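Local coordinates for aminotransferase, class V family protein (Trichomonas vaginalis, PDB 5F8V) that probably catalyses the pyridoxal-phosphate-dependent transfer of an amino group between phosphoserine and 2-oxoglutarate, the second step of serine biosynthesis, at residues F109-C112 against K113-A116; R185-T188 against Q189-K192; P247-A250 against I251-A254; K323-N326 against F327-R331. All blocks are in the same frame, centred on the assembly; numbering follows the deposited sequence.

Interaction 1 of 4, residues F109-C112 against K113-A116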
ATOM      1  N   PHE A 109      10.071  15.263 -10.936  1.00 14.49           N
ATOM      2  CA  PHE A 109      10.356  16.689 -11.026  1.00 14.91           C
ATOM      3  C   PHE A 109       9.087  17.522 -10.875  1.00 14.71           C
ATOM      4  O   PHE A 109       9.073  18.477 -10.090  1.00 14.65           O
ATOM      5  CB  PHE A 109      11.076  16.994 -12.346  1.00 15.75           C
ATOM      6  CG  PHE A 109      11.135  18.457 -12.707  1.00 16.48           C
ATOM      7  CD1 PHE A 109      10.326  18.970 -13.718  1.00 16.92           C
ATOM      8  CD2 PHE A 109      12.031  19.313 -12.067  1.00 17.35           C
ATOM      9  CE1 PHE A 109      10.398  20.316 -14.075  1.00 17.48           C
ATOM     10  CE2 PHE A 109      12.101  20.663 -12.412  1.00 17.82           C
ATOM     11  CZ  PHE A 109      11.284  21.164 -13.420  1.00 17.64           C
ATOM     12  N   ASP A 110       8.025  17.152 -11.597  1.00 14.58           N
ATOM     13  CA  ASP A 110       6.774  17.925 -11.587  1.00 14.68           C
ATOM     14  C   ASP A 110       6.090  17.925 -10.215  1.00 14.80           C
ATOM     15  O   ASP A 110       5.485  18.931  -9.828  1.00 14.79           O
ATOM     16  CB  ASP A 110       5.788  17.402 -12.641  1.00 15.12           C
ATOM     17  CG  ASP A 110       6.233  17.679 -14.079  1.00 15.53           C
ATOM     18  OD1 ASP A 110       7.026  18.610 -14.331  1.00 16.49           O
ATOM     19  OD2 ASP A 110       5.774  16.953 -14.976  1.00 15.79           O
ATOM     20  N   GLU A 111       6.168  16.810  -9.489  1.00 14.58           N
ATOM     21  CA  GLU A 111       5.578  16.745  -8.152  1.00 15.33           C
ATOM     22  C   GLU A 111       6.314  17.660  -7.165  1.00 15.49           C
ATOM     23  O   GLU A 111       5.672  18.375  -6.391  1.00 14.53           O
ATOM     24  CB  GLU A 111       5.491  15.290  -7.655  1.00 15.60           C
ATOM     25  CG  GLU A 111       5.063  15.080  -6.200  1.00 15.98           C
ATOM     26  CD  GLU A 111       3.655  15.557  -5.864  1.00 16.59           C
ATOM     27  OE1 GLU A 111       2.964  16.176  -6.702  1.00 17.07           O
ATOM     28  OE2 GLU A 111       3.222  15.309  -4.725  1.00 16.97           O
ATOM     29  N   CYS A 112       7.644  17.655  -7.211  1.00 16.42           N
ATOM     30  CA  CYS A 112       8.441  18.579  -6.391  1.00 17.33           C
ATOM     31  C   CYS A 112       8.147  20.057  -6.750  1.00 18.16           C
ATOM     32  O   CYS A 112       7.972  20.891  -5.862  1.00 17.42           O
ATOM     33  CB  CYS A 112       9.930  18.283  -6.527  1.00 17.33           C
ATOM     34  SG  CYS A 112      10.956  19.151  -5.305  1.00 17.76           S
ATOM     35  N   LYS A 113       8.055  20.354  -8.047  1.00 19.51           N
ATOM     36  CA  LYS A 113       7.707  21.708  -8.512  1.00 21.15           C
ATOM     37  C   LYS A 113       6.306  22.088  -8.028  1.00 21.43           C
ATOM     38  O   LYS A 113       6.107  23.181  -7.487  1.00 21.87           O
ATOM     39  CB  LYS A 113       7.813  21.818 -10.040  1.00 22.37           C
ATOM     40  CG  LYS A 113       8.122  23.220 -10.552  1.00 24.59           C
ATOM     41  CD  LYS A 113       8.713  23.186 -11.962  1.00 25.74           C
ATOM     42  CE  LYS A 113       9.523  24.432 -12.291  1.00 27.17           C
ATOM     43  NZ  LYS A 113      10.787  24.568 -11.502  1.00 27.93           N
ATOM     44  N   ARG A 114       5.360  21.164  -8.178  1.00 20.85           N
ATOM     45  CA  ARG A 114       3.984  21.372  -7.728  1.00 21.86           C
ATOM     46  C   ARG A 114       3.887  21.676  -6.229  1.00 22.29           C
ATOM     47  O   ARG A 114       3.222  22.637  -5.839  1.00 22.52           O
ATOM     48  CB  ARG A 114       3.128  20.146  -8.062  1.00 22.23           C
ATOM     49  CG  ARG A 114       1.651  20.308  -7.750  1.00 22.95           C
ATOM     50  CD  ARG A 114       0.916  18.971  -7.721  1.00 23.10           C
ATOM     51  NE  ARG A 114      -0.102  18.973  -6.662  1.00 23.62           N
ATOM     52  CZ  ARG A 114       0.030  18.463  -5.430  1.00 22.93           C
ATOM     53  NH1 ARG A 114       1.144  17.846  -5.024  1.00 22.29           N
ATOM     54  NH2 ARG A 114      -0.992  18.564  -4.588  1.00 22.70           N
ATOM     55  N   LEU A 115       4.536  20.855  -5.398  1.00 22.08           N
ATOM     56  CA  LEU A 115       4.518  21.057  -3.946  1.00 22.41           C
ATOM     57  C   LEU A 115       5.003  22.459  -3.535  1.00 22.76           C
ATOM     58  O   LEU A 115       4.508  23.010  -2.559  1.00 23.84           O
ATOM     59  CB  LEU A 115       5.343  19.983  -3.227  1.00 22.32           C
ATOM     60  CG  LEU A 115       4.792  18.550  -3.252  1.00 22.01           C
ATOM     61  CD1 LEU A 115       5.859  17.575  -2.784  1.00 22.30           C
ATOM     62  CD2 LEU A 115       3.533  18.403  -2.413  1.00 21.95           C
ATOM     63  N   ALA A 116       5.971  23.007  -4.273  1.00 22.20           N
ATOM     64  CA  ALA A 116       6.415  24.398  -4.136  1.00 22.42           C
ATOM     65  C   ALA A 116       6.827  24.760  -2.708  1.00 22.13           C
ATOM     66  O   ALA A 116       6.185  25.579  -2.057  1.00 22.16           O
ATOM     67  CB  ALA A 116       5.339  25.358  -4.652  1.00 22.53           C
TER
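Glu111 and Arg114, three residues apart on the last turns of helix 103-115, run alongside each other and join in a salt bridge. Glu111 OE1 takes a hydrogen bond from Arg114 NH1 at 3.0 Å, met on the syn side of the carboxylate. The two flat groups have almost parallel planes, yet NH1 stands out of the carboxylate plane by 26° and the N-H line is bent to 138°, so the groups are stepped rather than squarely paired. Glu111 sets out with CG trans to its own N and then folds at chi2, 63°, which swings the carboxylate along the helix toward Arg114. Its other oxygen, OE2, lies 3.9 Å from Leu115 CD2 and is held by Ser83 OG and by the backbone N of Ile229 of the second subunit; Arg114 NH2 likewise bonds to the carbonyl of Cys227 of that subunit. A buried carboxylate is thus gripped from several directions, which probably favours its charged form. On a neighbouring flank of the same turns, the aliphatic part of Lys113 lies beside the ring of Phe109, with Lys113 CD 3.6 Å from Phe109 CZ. The main chain keeps alpha-helical spacing beneath these pairs: Leu115 N bonds to Glu111 O at 2.9 Å, whereas the final link, Ala116 N to Cys112 O at 3.3 Å, is weak, and Ala116 leaves the helix with positive phi. Phe109 and Cys112 face strands 95-98 and 121-124, making this the C-terminal end of the crossover helix in a beta-alpha-beta unit, with an i to i+3 salt bridge at the dimer interface.

Interaction 2 of 4, residues R185-T188 against Q189-K192; sequences RPIT and QWEK
Ile187 and Thr188 run in an extended backbone that turns at Gln189, whose phi and psi are both positive, into a short 3-10 segment at Trp190-Lys192. The turn brings the indole of Trp190 back over Ile187, three residues earlier. One branch does most of the touching: Ile187 CG2 sits over a face of the six-membered ring, 3.8 Å from its centroid and 22° off the normal, a CH-pi contact. The methyl is displaced toward the rim, and its nearest ring atom is Trp190 CZ2, 3.5 Å from Ile187 CG2. The two side chains meet at about a right angle. Ile187 places CG2 trans to its backbone N, while Trp190 keeps CG trans to its carbonyl carbon (chi1 -69°), a turn that lays the indole back across the preceding chain. In that pose Trp190 NE1 stands 3.3 Å from Ile187 O. The 3-10 turn is closed by its own backbone bond, Lys192 N to Gln189 O at 3.1 Å. Beyond the pair, both side chains rest on Ile196 of strand 193-199, and Phe69 makes an edge-to-face contact with the indole. Ile187 also packs on Phe167 and Met178. This is a surface connection between two parallel neighbours of the central sheet, strands 174-177 and 193-199: an extended run ending in a 3-10 turn, packed by an isoleucine methyl on a tryptophan face.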
ATOM      1  N   ARG A 185      20.426  -6.084 -11.162  1.00 13.79           N
ATOM      2  CA  ARG A 185      21.884  -6.068 -11.202  1.00 14.37           C
ATOM      3  C   ARG A 185      22.479  -5.580  -9.869  1.00 14.77           C
ATOM      4  O   ARG A 185      21.764  -4.998  -9.045  1.00 14.48           O
ATOM      5  CB  ARG A 185      22.375  -5.169 -12.340  1.00 14.31           C
ATOM      6  CG  ARG A 185      21.809  -3.764 -12.300  1.00 14.46           C
ATOM      7  CD  ARG A 185      22.371  -2.950 -13.444  1.00 14.68           C
ATOM      8  NE  ARG A 185      21.935  -1.560 -13.397  1.00 14.76           N
ATOM      9  CZ  ARG A 185      22.014  -0.702 -14.420  1.00 15.06           C
ATOM     10  NH1 ARG A 185      22.533  -1.067 -15.596  1.00 14.98           N
ATOM     11  NH2 ARG A 185      21.581   0.542 -14.264  1.00 14.95           N
ATOM     12  N   PRO A 186      23.793  -5.792  -9.658  1.00 15.56           N
ATOM     13  CA  PRO A 186      24.406  -5.267  -8.435  1.00 16.31           C
ATOM     14  C   PRO A 186      24.447  -3.743  -8.398  1.00 17.02           C
ATOM     15  O   PRO A 186      24.418  -3.099  -9.447  1.00 17.28           O
ATOM     16  CB  PRO A 186      25.839  -5.828  -8.484  1.00 16.43           C
ATOM     17  CG  PRO A 186      25.770  -6.983  -9.427  1.00 16.10           C
ATOM     18  CD  PRO A 186      24.768  -6.556 -10.456  1.00 15.76           C
ATOM     19  N   ILE A 187      24.499  -3.190  -7.193  1.00 17.62           N
ATOM     20  CA  ILE A 187      24.673  -1.762  -6.985  1.00 18.78           C
ATOM     21  C   ILE A 187      26.032  -1.570  -6.316  1.00 19.13           C
ATOM     22  O   ILE A 187      26.316  -2.225  -5.319  1.00 20.10           O
ATOM     23  CB  ILE A 187      23.537  -1.182  -6.112  1.00 18.81           C
ATOM     24  CG1 ILE A 187      22.212  -1.194  -6.894  1.00 19.20           C
ATOM     25  CG2 ILE A 187      23.867   0.235  -5.666  1.00 19.23           C
ATOM     26  CD1 ILE A 187      20.985  -0.893  -6.052  1.00 18.93           C
ATOM     27  N   THR A 188      26.856  -0.690  -6.884  1.00 19.64           N
ATOM     28  CA  THR A 188      28.131  -0.263  -6.294  1.00 19.66           C
ATOM     29  C   THR A 188      28.117   1.257  -6.098  1.00 19.71           C
ATOM     30  O   THR A 188      27.118   1.934  -6.397  1.00 19.53           O
ATOM     31  CB  THR A 188      29.324  -0.649  -7.197  1.00 19.68           C
ATOM     32  OG1 THR A 188      29.174  -0.027  -8.482  1.00 20.02           O
ATOM     33  CG2 THR A 188      29.405  -2.160  -7.367  1.00 19.77           C
ATOM     34  N   GLN A 189      29.224   1.783  -5.572  1.00 19.52           N
ATOM     35  CA  GLN A 189      29.401   3.217  -5.363  1.00 19.45           C
ATOM     36  C   GLN A 189      28.337   3.787  -4.421  1.00 18.13           C
ATOM     37  O   GLN A 189      27.727   4.823  -4.695  1.00 18.30           O
ATOM     38  CB  GLN A 189      29.429   3.975  -6.700  1.00 20.55           C
ATOM     39  CG  GLN A 189      30.480   3.494  -7.694  1.00 21.00           C
ATOM     40  CD  GLN A 189      30.496   4.359  -8.945  1.00 21.91           C
ATOM     41  OE1 GLN A 189      29.473   4.525  -9.609  1.00 21.32           O
ATOM     42  NE2 GLN A 189      31.653   4.936  -9.261  1.00 22.88           N
ATOM     43  N   TRP A 190      28.130   3.098  -3.305  1.00 17.25           N
ATOM     44  CA  TRP A 190      27.187   3.539  -2.271  1.00 17.14           C
ATOM     45  C   TRP A 190      27.517   4.926  -1.701  1.00 16.82           C
ATOM     46  O   TRP A 190      26.614   5.667  -1.316  1.00 16.29           O
ATOM     47  CB  TRP A 190      27.090   2.499  -1.139  1.00 17.30           C
ATOM     48  CG  TRP A 190      26.422   1.222  -1.566  1.00 17.19           C
ATOM     49  CD1 TRP A 190      27.034   0.064  -1.948  1.00 17.34           C
ATOM     50  CD2 TRP A 190      25.015   0.985  -1.678  1.00 17.23           C
ATOM     51  NE1 TRP A 190      26.099  -0.877  -2.287  1.00 17.20           N
ATOM     52  CE2 TRP A 190      24.851  -0.341  -2.125  1.00 17.38           C
ATOM     53  CE3 TRP A 190      23.874   1.765  -1.439  1.00 17.24           C
ATOM     54  CZ2 TRP A 190      23.591  -0.909  -2.343  1.00 17.72           C
ATOM     55  CZ3 TRP A 190      22.622   1.205  -1.649  1.00 17.28           C
ATOM     56  CH2 TRP A 190      22.489  -0.120  -2.097  1.00 17.56           C
ATOM     57  N   GLU A 191      28.803   5.289  -1.684  1.00 16.91           N
ATOM     58  CA  GLU A 191      29.235   6.635  -1.281  1.00 17.08           C
ATOM     59  C   GLU A 191      28.573   7.809  -2.038  1.00 16.86           C
ATOM     60  O   GLU A 191      28.541   8.923  -1.519  1.00 16.36           O
ATOM     61  CB  GLU A 191      30.775   6.772  -1.348  1.00 17.31           C
ATOM     62  CG  GLU A 191      31.402   6.785  -2.746  1.00 17.66           C
ATOM     63  CD  GLU A 191      31.705   5.405  -3.317  1.00 17.93           C
ATOM     64  OE1 GLU A 191      31.312   4.382  -2.716  1.00 18.92           O
ATOM     65  OE2 GLU A 191      32.342   5.341  -4.384  1.00 18.95           O
ATOM     66  N   LYS A 192      28.079   7.557  -3.252  1.00 16.60           N
ATOM     67  CA  LYS A 192      27.376   8.574  -4.062  1.00 16.93           C
ATOM     68  C   LYS A 192      25.893   8.739  -3.731  1.00 16.57           C
ATOM     69  O   LYS A 192      25.250   9.678  -4.234  1.00 16.69           O
ATOM     70  CB  LYS A 192      27.457   8.208  -5.554  1.00 17.44           C
ATOM     71  CG  LYS A 192      28.852   8.078  -6.124  1.00 18.24           C
ATOM     72  CD  LYS A 192      28.791   7.616  -7.572  1.00 19.11           C
ATOM     73  CE  LYS A 192      30.162   7.679  -8.228  1.00 19.80           C
ATOM     74  NZ  LYS A 192      30.633   9.074  -8.433  1.00 20.66           N
TER

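Interaction 3 of 4, residues P247-A250 against I251-A254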
ATOM      1  N   PRO A 247       2.457  -3.441   4.965  1.00 17.16           N
ATOM      2  CA  PRO A 247       1.746  -4.277   3.986  1.00 16.99           C
ATOM      3  C   PRO A 247       2.306  -5.696   3.974  1.00 16.57           C
ATOM      4  O   PRO A 247       3.133  -6.036   3.134  1.00 16.30           O
ATOM      5  CB  PRO A 247       1.987  -3.540   2.667  1.00 17.28           C
ATOM      6  CG  PRO A 247       3.310  -2.868   2.856  1.00 17.24           C
ATOM      7  CD  PRO A 247       3.391  -2.507   4.317  1.00 17.24           C
ATOM      8  N   THR A 248       1.840  -6.505   4.925  1.00 16.38           N
ATOM      9  CA  THR A 248       2.506  -7.763   5.285  1.00 16.26           C
ATOM     10  C   THR A 248       2.592  -8.771   4.138  1.00 15.98           C
ATOM     11  O   THR A 248       3.657  -9.352   3.893  1.00 16.15           O
ATOM     12  CB  THR A 248       1.845  -8.424   6.519  1.00 16.36           C
ATOM     13  OG1 THR A 248       0.441  -8.539   6.308  1.00 16.58           O
ATOM     14  CG2 THR A 248       2.069  -7.598   7.775  1.00 16.25           C
ATOM     15  N   PHE A 249       1.498  -8.967   3.409  1.00 15.63           N
ATOM     16  CA  PHE A 249       1.522  -9.920   2.297  1.00 15.32           C
ATOM     17  C   PHE A 249       2.518  -9.516   1.213  1.00 15.20           C
ATOM     18  O   PHE A 249       3.180 -10.374   0.629  1.00 15.77           O
ATOM     19  CB  PHE A 249       0.128 -10.141   1.701  1.00 15.29           C
ATOM     20  CG  PHE A 249       0.050 -11.337   0.784  1.00 15.36           C
ATOM     21  CD1 PHE A 249       0.180 -11.191  -0.594  1.00 15.66           C
ATOM     22  CD2 PHE A 249      -0.130 -12.611   1.298  1.00 15.25           C
ATOM     23  CE1 PHE A 249       0.118 -12.292  -1.438  1.00 15.63           C
ATOM     24  CE2 PHE A 249      -0.196 -13.721   0.462  1.00 15.22           C
ATOM     25  CZ  PHE A 249      -0.068 -13.564  -0.908  1.00 15.60           C
ATOM     26  N   ALA A 250       2.652  -8.214   0.963  1.00 15.17           N
ATOM     27  CA  ALA A 250       3.611  -7.725  -0.023  1.00 15.06           C
ATOM     28  C   ALA A 250       5.056  -7.998   0.402  1.00 15.14           C
ATOM     29  O   ALA A 250       5.900  -8.360  -0.430  1.00 14.93           O
ATOM     30  CB  ALA A 250       3.396  -6.241  -0.273  1.00 15.56           C
ATOM     31  N   ILE A 251       5.335  -7.843   1.700  1.00 14.85           N
ATOM     32  CA  ILE A 251       6.684  -8.034   2.234  1.00 14.52           C
ATOM     33  C   ILE A 251       7.048  -9.513   2.225  1.00 14.29           C
ATOM     34  O   ILE A 251       8.128  -9.882   1.769  1.00 14.03           O
ATOM     35  CB  ILE A 251       6.822  -7.435   3.659  1.00 14.67           C
ATOM     36  CG1 ILE A 251       6.685  -5.906   3.601  1.00 14.67           C
ATOM     37  CG2 ILE A 251       8.168  -7.801   4.289  1.00 14.38           C
ATOM     38  CD1 ILE A 251       6.178  -5.284   4.884  1.00 14.79           C
ATOM     39  N   TYR A 252       6.143 -10.338   2.747  1.00 14.75           N
ATOM     40  CA  TYR A 252       6.241 -11.805   2.670  1.00 15.29           C
ATOM     41  C   TYR A 252       6.499 -12.285   1.235  1.00 15.55           C
ATOM     42  O   TYR A 252       7.362 -13.131   1.004  1.00 15.45           O
ATOM     43  CB  TYR A 252       4.955 -12.453   3.240  1.00 15.64           C
ATOM     44  CG  TYR A 252       4.559 -13.796   2.656  1.00 15.72           C
ATOM     45  CD1 TYR A 252       5.027 -14.984   3.206  1.00 15.79           C
ATOM     46  CD2 TYR A 252       3.688 -13.877   1.566  1.00 15.87           C
ATOM     47  CE1 TYR A 252       4.653 -16.208   2.684  1.00 15.92           C
ATOM     48  CE2 TYR A 252       3.320 -15.099   1.028  1.00 15.88           C
ATOM     49  CZ  TYR A 252       3.803 -16.262   1.588  1.00 16.04           C
ATOM     50  OH  TYR A 252       3.427 -17.471   1.054  1.00 16.19           O
ATOM     51  N   PHE A 253       5.738 -11.755   0.283  1.00 15.69           N
ATOM     52  CA  PHE A 253       5.873 -12.179  -1.105  1.00 16.11           C
ATOM     53  C   PHE A 253       7.166 -11.662  -1.736  1.00 15.79           C
ATOM     54  O   PHE A 253       7.820 -12.378  -2.486  1.00 16.29           O
ATOM     55  CB  PHE A 253       4.657 -11.791  -1.947  1.00 16.48           C
ATOM     56  CG  PHE A 253       4.542 -12.595  -3.209  1.00 16.78           C
ATOM     57  CD1 PHE A 253       4.962 -12.075  -4.428  1.00 16.99           C
ATOM     58  CD2 PHE A 253       4.068 -13.896  -3.166  1.00 16.77           C
ATOM     59  CE1 PHE A 253       4.866 -12.830  -5.587  1.00 17.12           C
ATOM     60  CE2 PHE A 253       3.984 -14.659  -4.319  1.00 17.06           C
ATOM     61  CZ  PHE A 253       4.384 -14.125  -5.529  1.00 17.00           C
ATOM     62  N   ALA A 254       7.539 -10.432  -1.410  1.00 15.60           N
ATOM     63  CA  ALA A 254       8.837  -9.903  -1.791  1.00 15.18           C
ATOM     64  C   ALA A 254       9.966 -10.815  -1.329  1.00 15.16           C
ATOM     65  O   ALA A 254      10.870 -11.125  -2.103  1.00 14.37           O
ATOM     66  CB  ALA A 254       9.024  -8.504  -1.225  1.00 15.23           C
TER
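The first turns of helix 248-263, with Pro247 at the N-cap position, form a buried part of the dimer interface, and here Phe249 and Tyr252 run alongside each other in the same direction. Their rings meet obliquely, centroids 5.4 Å apart and planes at 43°. Tyr252 CD2 lies over one face of the Phe249 ring, toward its rim, and the closest carbons are Phe249 CE2 and Tyr252 CE2 at 3.8 Å. Both residues start with CG trans to the backbone N (Phe249 chi1 -166°), which sends the rings off in the same direction. Tyr252 also brings the edge of its ring to the main chain, with Tyr252 CD2 3.7 Å from Phe249 O. On another side of the helix, Ile251 CD1 packs against Pro247 CD at 4.0 Å. Beneath them Ile251 N bonds to Pro247 O at 3.2 Å, the first of four successive i to i+4 backbone bonds. Phe249 stacks on Phe249 of the second subunit, while Tyr252 OH bonds to Glu27. The contact is thus largely apolar, its backbone polarity met within the helix, and the tyrosine hydroxyl carries its polar end to a carboxylate partner.

Interaction 4 of 4, residues K323-N326 against F327-R331; sequences KFVN and FCTQR
Phe324 holds CG trans to its N (chi1 -179°) and Cys328 holds SG trans to its carbonyl carbon (chi1 -66°), and these two choices carry the sulfur over the phenyl ring one helical turn away. Cys328 SG lies 3.6 Å from the Phe324 centroid, not far off the ring normal, a sulfur-aromatic contact over the face; it leans toward the rim, where the nearest ring atom, Phe324 CZ, is 3.4 Å from Cys328 SG. Phe327 meets the same ring obliquely, through its CD1, 4.2 Å from Phe324 CD2. Round the helix from this, the hydroxyl of Thr329 turns back to the main chain. Val325 O accepts two bonds from this one residue, from Thr329 N at 2.7 Å and from Thr329 OG1 at 2.8 Å; the amide is only modestly tilted from the carbonyl plane, whereas the hydroxyl stands well above it, 46° out. That second bond satisfies the hydroxyl inside its own helix and fixes its rotation. Asn326 O is treated similarly near the end of the helix: Gln330 N bonds to it at 2.8 Å, and Gln330 NE2 adds a weak bond at 3.3 Å. The side-chain amide of Asn326 instead reaches back to Ala322 O. Helix 318-329 lies with Phe324 turned into an aromatic cluster, edge-to-face with Trp368 and Phe345 and touching Met365 of helix 355-367. Arg331 forms a salt bridge with Glu367 of that helix, while Cys328 and Thr329 pack on Leu333 and Leu334 of the short strand that follows.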
ATOM      1  N   LYS A 323      -2.205  -4.329 -35.671  1.00 25.05           N
ATOM      2  CA  LYS A 323      -1.999  -5.555 -36.458  1.00 25.27           C
ATOM      3  C   LYS A 323      -0.900  -6.455 -35.881  1.00 24.22           C
ATOM      4  O   LYS A 323      -1.123  -7.650 -35.703  1.00 22.99           O
ATOM      5  CB  LYS A 323      -1.685  -5.241 -37.922  1.00 26.23           C
ATOM      6  CG  LYS A 323      -2.879  -4.824 -38.765  1.00 27.90           C
ATOM      7  CD  LYS A 323      -2.418  -4.429 -40.163  1.00 29.09           C
ATOM      8  CE  LYS A 323      -3.576  -4.354 -41.144  1.00 30.62           C
ATOM      9  NZ  LYS A 323      -4.581  -3.334 -40.735  1.00 31.41           N
ATOM     10  N   PHE A 324       0.277  -5.890 -35.596  1.00 23.34           N
ATOM     11  CA  PHE A 324       1.363  -6.669 -34.966  1.00 22.16           C
ATOM     12  C   PHE A 324       1.059  -7.027 -33.509  1.00 21.19           C
ATOM     13  O   PHE A 324       1.431  -8.106 -33.051  1.00 21.21           O
ATOM     14  CB  PHE A 324       2.723  -5.962 -35.067  1.00 21.86           C
ATOM     15  CG  PHE A 324       3.858  -6.742 -34.442  1.00 21.50           C
ATOM     16  CD1 PHE A 324       4.439  -6.324 -33.243  1.00 21.57           C
ATOM     17  CD2 PHE A 324       4.322  -7.915 -35.030  1.00 21.40           C
ATOM     18  CE1 PHE A 324       5.476  -7.050 -32.662  1.00 21.46           C
ATOM     19  CE2 PHE A 324       5.348  -8.648 -34.451  1.00 21.18           C
ATOM     20  CZ  PHE A 324       5.930  -8.213 -33.270  1.00 21.43           C
ATOM     21  N   VAL A 325       0.403  -6.127 -32.781  1.00 20.88           N
ATOM     22  CA  VAL A 325       0.026  -6.392 -31.386  1.00 20.53           C
ATOM     23  C   VAL A 325      -0.902  -7.599 -31.310  1.00 20.46           C
ATOM     24  O   VAL A 325      -0.715  -8.496 -30.475  1.00 19.60           O
ATOM     25  CB  VAL A 325      -0.637  -5.157 -30.719  1.00 20.70           C
ATOM     26  CG1 VAL A 325      -1.311  -5.514 -29.400  1.00 20.81           C
ATOM     27  CG2 VAL A 325       0.400  -4.066 -30.485  1.00 21.19           C
ATOM     28  N   ASN A 326      -1.912  -7.601 -32.172  1.00 19.82           N
ATOM     29  CA  ASN A 326      -2.854  -8.718 -32.240  1.00 19.63           C
ATOM     30  C   ASN A 326      -2.228  -9.990 -32.771  1.00 18.81           C
ATOM     31  O   ASN A 326      -2.580 -11.074 -32.318  1.00 19.32           O
ATOM     32  CB  ASN A 326      -4.097  -8.317 -33.033  1.00 19.82           C
ATOM     33  CG  ASN A 326      -5.045  -7.501 -32.191  1.00 20.05           C
ATOM     34  OD1 ASN A 326      -5.688  -8.040 -31.280  1.00 20.26           O
ATOM     35  ND2 ASN A 326      -5.113  -6.204 -32.445  1.00 20.50           N
ATOM     36  N   PHE A 327      -1.288  -9.845 -33.702  1.00 17.78           N
ATOM     37  CA  PHE A 327      -0.444 -10.950 -34.164  1.00 17.55           C
ATOM     38  C   PHE A 327       0.274 -11.618 -32.986  1.00 17.69           C
ATOM     39  O   PHE A 327       0.332 -12.851 -32.902  1.00 17.55           O
ATOM     40  CB  PHE A 327       0.571 -10.431 -35.183  1.00 16.91           C
ATOM     41  CG  PHE A 327       1.391 -11.497 -35.842  1.00 16.56           C
ATOM     42  CD1 PHE A 327       2.699 -11.749 -35.428  1.00 16.15           C
ATOM     43  CD2 PHE A 327       0.869 -12.233 -36.908  1.00 16.19           C
ATOM     44  CE1 PHE A 327       3.464 -12.722 -36.054  1.00 16.01           C
ATOM     45  CE2 PHE A 327       1.636 -13.203 -37.538  1.00 16.13           C
ATOM     46  CZ  PHE A 327       2.931 -13.453 -37.106  1.00 16.03           C
ATOM     47  N   CYS A 328       0.807 -10.791 -32.084  1.00 17.49           N
ATOM     48  CA  CYS A 328       1.443 -11.270 -30.854  1.00 17.41           C
ATOM     49  C   CYS A 328       0.432 -11.824 -29.852  1.00 17.50           C
ATOM     50  O   CYS A 328       0.642 -12.919 -29.333  1.00 16.68           O
ATOM     51  CB  CYS A 328       2.275 -10.164 -30.203  1.00 17.21           C
ATOM     52  SG  CYS A 328       3.684  -9.668 -31.197  1.00 17.41           S
ATOM     53  N   THR A 329      -0.657 -11.086 -29.602  1.00 17.78           N
ATOM     54  CA  THR A 329      -1.720 -11.528 -28.679  1.00 18.86           C
ATOM     55  C   THR A 329      -2.330 -12.881 -29.081  1.00 20.12           C
ATOM     56  O   THR A 329      -2.635 -13.700 -28.218  1.00 19.51           O
ATOM     57  CB  THR A 329      -2.874 -10.499 -28.583  1.00 18.79           C
ATOM     58  OG1 THR A 329      -2.354  -9.207 -28.284  1.00 19.26           O
ATOM     59  CG2 THR A 329      -3.885 -10.877 -27.504  1.00 19.27           C
ATOM     60  N   GLN A 330      -2.514 -13.103 -30.386  1.00 21.21           N
ATOM     61  CA  GLN A 330      -3.056 -14.379 -30.878  1.00 22.88           C
ATOM     62  C   GLN A 330      -2.062 -15.549 -30.724  1.00 23.44           C
ATOM     63  O   GLN A 330      -2.455 -16.701 -30.859  1.00 23.66           O
ATOM     64  CB  GLN A 330      -3.615 -14.245 -32.318  1.00 23.56           C
ATOM     65  CG  GLN A 330      -2.597 -14.079 -33.430  1.00 24.54           C
ATOM     66  CD  GLN A 330      -3.216 -13.779 -34.789  1.00 25.04           C
ATOM     67  OE1 GLN A 330      -3.032 -14.539 -35.724  1.00 26.24           O
ATOM     68  NE2 GLN A 330      -3.939 -12.665 -34.903  1.00 25.11           N
ATOM     69  N   ARG A 331      -0.788 -15.245 -30.441  1.00 24.31           N
ATOM     70  CA  ARG A 331       0.215 -16.237 -30.009  1.00 23.96           C
ATOM     71  C   ARG A 331       0.483 -16.228 -28.485  1.00 24.18           C
ATOM     72  O   ARG A 331       1.520 -16.718 -28.030  1.00 24.92           O
ATOM     73  CB  ARG A 331       1.534 -15.976 -30.745  1.00 24.77           C
ATOM     74  CG  ARG A 331       1.444 -16.051 -32.259  1.00 25.41           C
ATOM     75  CD  ARG A 331       2.658 -15.430 -32.919  1.00 26.01           C
ATOM     76  NE  ARG A 331       2.792 -15.880 -34.306  1.00 27.22           N
ATOM     77  CZ  ARG A 331       3.748 -16.676 -34.797  1.00 28.28           C
ATOM     78  NH1 ARG A 331       4.744 -17.155 -34.036  1.00 28.14           N
ATOM     79  NH2 ARG A 331       3.714 -16.999 -36.092  1.00 28.42           N
TER

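Overall arrangement
All four contacts are local, following one another along the chain without touching. Interactions 1 and 3 share a feature: 30 Å apart between centres, both reach the second subunit, one through a carboxylate and a guanidinium, the other through a ring stacked on its own copy. Interaction 2 leads into strand 193-199 of the central sheet, which precedes Lys202, the lysine that carries pyridoxal phosphate as a Schiff base; the nearest atoms of interaction 2 lie about 14 Å from those of interaction 3 and about 17 Å from those of interaction 1. Interaction 4 stands apart, about 40 Å from interaction 2 between centres and on the opposite side of the chain's centre, where no other subunit touches it.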